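Local coordinates for protein terminal uridylyltransferase 1 (Trypanosoma brucei, PDB 5IDO) that adds uridines to the 3' ends of guide RNAs, ribosomal RNAs and some mRNAs in the mitochondrion, using UTP and a divalent metal ion, at residues His433-Val438 with Pro458-Leu463. Sequence-based numbering, arbitrary orientation.
Sequences HVEDVV and PTRYEL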
ATOM      1  N   HIS A 433     -18.874 -15.387  16.618  1.00 35.84           N
ATOM      2  CA  HIS A 433     -20.139 -16.053  16.324  1.00 37.34           C
ATOM      3  C   HIS A 433     -21.310 -15.304  16.939  1.00 38.65           C
ATOM      4  O   HIS A 433     -22.472 -15.629  16.689  1.00 39.40           O
ATOM      5  CB  HIS A 433     -20.109 -17.494  16.834  1.00 36.78           C
ATOM      6  CG  HIS A 433     -19.948 -17.606  18.320  1.00 39.06           C
ATOM      7  ND1 HIS A 433     -18.863 -17.084  18.993  1.00 39.22           N
ATOM      8  CD2 HIS A 433     -20.732 -18.182  19.259  1.00 38.76           C
ATOM      9  CE1 HIS A 433     -18.989 -17.332  20.284  1.00 39.47           C
ATOM     10  NE2 HIS A 433     -20.114 -17.998  20.474  1.00 41.24           N
ATOM     11  N   VAL A 434     -20.991 -14.305  17.757  1.00 41.56           N
ATOM     12  CA  VAL A 434     -21.995 -13.442  18.366  1.00 45.19           C
ATOM     13  C   VAL A 434     -21.581 -11.974  18.255  1.00 48.49           C
ATOM     14  O   VAL A 434     -20.390 -11.650  18.278  1.00 51.84           O
ATOM     15  CB  VAL A 434     -22.230 -13.795  19.855  1.00 45.97           C
ATOM     16  CG1 VAL A 434     -22.837 -15.178  19.983  1.00 45.67           C
ATOM     17  CG2 VAL A 434     -20.926 -13.706  20.640  1.00 44.19           C
ATOM     18  N   GLU A 435     -22.565 -11.091  18.127  1.00 48.03           N
ATOM     19  CA  GLU A 435     -22.299  -9.659  18.083  1.00 51.57           C
ATOM     20  C   GLU A 435     -22.747  -8.972  19.368  1.00 58.12           C
ATOM     21  O   GLU A 435     -23.680  -9.423  20.033  1.00 59.29           O
ATOM     22  CB  GLU A 435     -22.996  -9.017  16.881  1.00 50.84           C
ATOM     23  CG  GLU A 435     -22.367  -9.352  15.539  1.00 50.58           C
ATOM     24  CD  GLU A 435     -23.086  -8.695  14.372  1.00 48.77           C
ATOM     25  OE1 GLU A 435     -24.028  -7.907  14.613  1.00 50.61           O
ATOM     26  OE2 GLU A 435     -22.710  -8.970  13.212  1.00 46.86           O
ATOM     27  N   ASP A 436     -22.073  -7.880  19.711  1.00 62.63           N
ATOM     28  CA  ASP A 436     -22.459  -7.073  20.861  1.00 67.60           C
ATOM     29  C   ASP A 436     -23.496  -6.043  20.432  1.00 70.42           C
ATOM     30  O   ASP A 436     -23.150  -4.976  19.924  1.00 70.11           O
ATOM     31  CB  ASP A 436     -21.235  -6.387  21.480  1.00 70.33           C
ATOM     32  CG  ASP A 436     -21.523  -5.788  22.852  1.00 72.80           C
ATOM     33  OD1 ASP A 436     -22.595  -5.174  23.040  1.00 72.82           O
ATOM     34  OD2 ASP A 436     -20.668  -5.933  23.752  1.00 72.41           O
ATOM     35  N   VAL A 437     -24.767  -6.370  20.630  1.00 73.21           N
ATOM     36  CA  VAL A 437     -25.845  -5.450  20.301  1.00 77.29           C
ATOM     37  C   VAL A 437     -26.302  -4.711  21.557  1.00 81.78           C
ATOM     38  O   VAL A 437     -26.535  -5.324  22.598  1.00 82.95           O
ATOM     39  CB  VAL A 437     -27.037  -6.182  19.661  1.00 75.75           C
ATOM     40  CG1 VAL A 437     -28.062  -5.181  19.154  1.00 76.92           C
ATOM     41  CG2 VAL A 437     -26.560  -7.074  18.526  1.00 75.29           C
ATOM     42  N   VAL A 438     -26.413  -3.390  21.460  1.00 84.69           N
ATOM     43  CA  VAL A 438     -26.848  -2.578  22.591  1.00 89.33           C
ATOM     44  C   VAL A 438     -28.015  -1.679  22.199  1.00 91.09           C
ATOM     45  O   VAL A 438     -28.808  -2.024  21.322  1.00 93.63           O
ATOM     46  CB  VAL A 438     -25.701  -1.705  23.144  1.00 82.52           C
ATOM     47  CG1 VAL A 438     -26.222  -0.759  24.217  1.00 80.15           C
ATOM     48  CG2 VAL A 438     -24.580  -2.578  23.692  1.00 78.88           C
ATOM     49  N   PRO A 458     -22.166  -1.293  15.675  1.00 61.91           N
ATOM     50  CA  PRO A 458     -21.424  -2.323  16.409  1.00 58.39           C
ATOM     51  C   PRO A 458     -20.285  -2.942  15.603  1.00 53.70           C
ATOM     52  O   PRO A 458     -20.097  -2.614  14.431  1.00 52.14           O
ATOM     53  CB  PRO A 458     -22.501  -3.365  16.702  1.00 59.70           C
ATOM     54  CG  PRO A 458     -23.401  -3.280  15.515  1.00 60.47           C
ATOM     55  CD  PRO A 458     -23.388  -1.837  15.057  1.00 60.86           C
ATOM     56  N   THR A 459     -19.529  -3.831  16.240  1.00 50.00           N
ATOM     57  CA  THR A 459     -18.533  -4.625  15.538  1.00 46.51           C
ATOM     58  C   THR A 459     -19.246  -5.758  14.806  1.00 45.88           C
ATOM     59  O   THR A 459     -19.719  -6.708  15.427  1.00 49.22           O
ATOM     60  CB  THR A 459     -17.474  -5.189  16.504  1.00 47.67           C
ATOM     61  OG1 THR A 459     -16.797  -4.109  17.155  1.00 45.90           O
ATOM     62  CG2 THR A 459     -16.456  -6.038  15.758  1.00 48.26           C
ATOM     63  N   ARG A 460     -19.338  -5.645  13.486  1.00 44.70           N
ATOM     64  CA  ARG A 460     -20.101  -6.602  12.690  1.00 42.42           C
ATOM     65  C   ARG A 460     -19.313  -7.869  12.389  1.00 39.06           C
ATOM     66  O   ARG A 460     -18.099  -7.828  12.196  1.00 39.38           O
ATOM     67  CB  ARG A 460     -20.562  -5.963  11.380  1.00 43.38           C
ATOM     68  CG  ARG A 460     -21.512  -4.791  11.558  1.00 46.60           C
ATOM     69  CD  ARG A 460     -22.760  -5.206  12.324  1.00 47.12           C
ATOM     70  NE  ARG A 460     -23.806  -4.191  12.252  1.00 49.41           N
ATOM     71  CZ  ARG A 460     -25.051  -4.365  12.686  1.00 43.67           C
ATOM     72  NH1 ARG A 460     -25.412  -5.520  13.231  1.00 44.47           N
ATOM     73  NH2 ARG A 460     -25.935  -3.384  12.577  1.00 39.58           N
ATOM     74  N   TYR A 461     -20.020  -8.993  12.344  1.00 36.82           N
ATOM     75  CA  TYR A 461     -19.404 -10.283  12.069  1.00 35.34           C
ATOM     76  C   TYR A 461     -20.167 -11.021  10.977  1.00 31.74           C
ATOM     77  O   TYR A 461     -20.251 -12.249  10.980  1.00 27.71           O
ATOM     78  CB  TYR A 461     -19.338 -11.126  13.346  1.00 35.90           C
ATOM     79  CG  TYR A 461     -18.378 -10.582  14.384  1.00 38.49           C
ATOM     80  CD1 TYR A 461     -17.108 -10.145  14.023  1.00 37.25           C
ATOM     81  CD2 TYR A 461     -18.747 -10.493  15.722  1.00 38.84           C
ATOM     82  CE1 TYR A 461     -16.231  -9.639  14.966  1.00 36.87           C
ATOM     83  CE2 TYR A 461     -17.875  -9.989  16.672  1.00 38.76           C
ATOM     84  CZ  TYR A 461     -16.618  -9.565  16.288  1.00 40.44           C
ATOM     85  OH  TYR A 461     -15.748  -9.062  17.227  1.00 40.20           O
ATOM     86  N   GLU A 462     -20.719 -10.256  10.043  1.00 32.41           N
ATOM     87  CA  GLU A 462     -21.455 -10.815   8.919  1.00 33.19           C
ATOM     88  C   GLU A 462     -20.493 -11.363   7.873  1.00 31.46           C
ATOM     89  O   GLU A 462     -20.596 -12.513   7.452  1.00 36.50           O
ATOM     90  CB  GLU A 462     -22.356  -9.751   8.294  1.00 37.82           C
ATOM     91  CG  GLU A 462     -23.448 -10.313   7.420  1.00 44.46           C
ATOM     92  CD  GLU A 462     -24.486 -11.063   8.223  1.00 52.06           C
ATOM     93  OE1 GLU A 462     -24.787 -10.631   9.356  1.00 50.60           O
ATOM     94  OE2 GLU A 462     -24.992 -12.089   7.725  1.00 62.65           O
ATOM     95  N   LEU A 463     -19.575 -10.509   7.438  1.00 27.47           N
ATOM     96  CA  LEU A 463     -18.479 -10.919   6.574  1.00 33.10           C
ATOM     97  C   LEU A 463     -17.192 -10.819   7.389  1.00 36.24           C
ATOM     98  O   LEU A 463     -16.828  -9.734   7.845  1.00 35.59           O
ATOM     99  CB  LEU A 463     -18.400 -10.044   5.315  1.00 32.71           C
ATOM    100  CG  LEU A 463     -19.633  -9.918   4.407  1.00 37.29           C
ATOM    101  CD1 LEU A 463     -19.305  -9.137   3.130  1.00 30.17           C
ATOM    102  CD2 LEU A 463     -20.218 -11.279   4.063  1.00 32.76           C
TER
HETATM  103  O   HOH W   1     -19.677  -7.246  18.260  1.00 36.77           O
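Glu435 divides its two carboxylate oxygens between the Arg460 guanidinium and the backbone N of Tyr461. OE1 takes the charged hydrogen bond of a salt bridge from Arg460 NH1 at 3.1 Å, on its syn side. The bond is bent, the carboxylate and guanidinium planes stand 63° apart, and the bridge is single, NH1 to OE1. OE2 accepts Tyr461 N at 2.8 Å in a nearly straight bond arriving from above the carboxylate plane. An extended chain beyond CG (chi2 -180°) carries the carboxylate across to both donors. The Arg460 CB points away overall, but a bend at chi2, -58°, turns the chain so that its end comes nearer Glu435. Within the same segment, Pro458 CG lies over the centre of one guanidinium face. A water bridges the backbones, accepting from Asp436 N and donating to Thr459 O, 2.9 Å from each.

Van der Waals contacts flank these bonds. Carbon meets carbon where Glu435 CG approaches Tyr461 CD2 obliquely at 3.8 Å. Val434 O sits at the ring's edge, 3.3 Å from the same CD2, and Asp436 O rests against Pro458 CB at 3.7 Å.

The Tyr461 ring also stacks with Trp432. Irregular loop thus packs on irregular loop at the surface, within the Cid1-type poly(A) polymerase family region; a hydrogen bond from Arg460 NH1 to Ser7 OG joins the pairing to the atypical C2H2 zinc finger, and the Arg460 side chain lies about 6 Å from that of the zinc ligand Cys8.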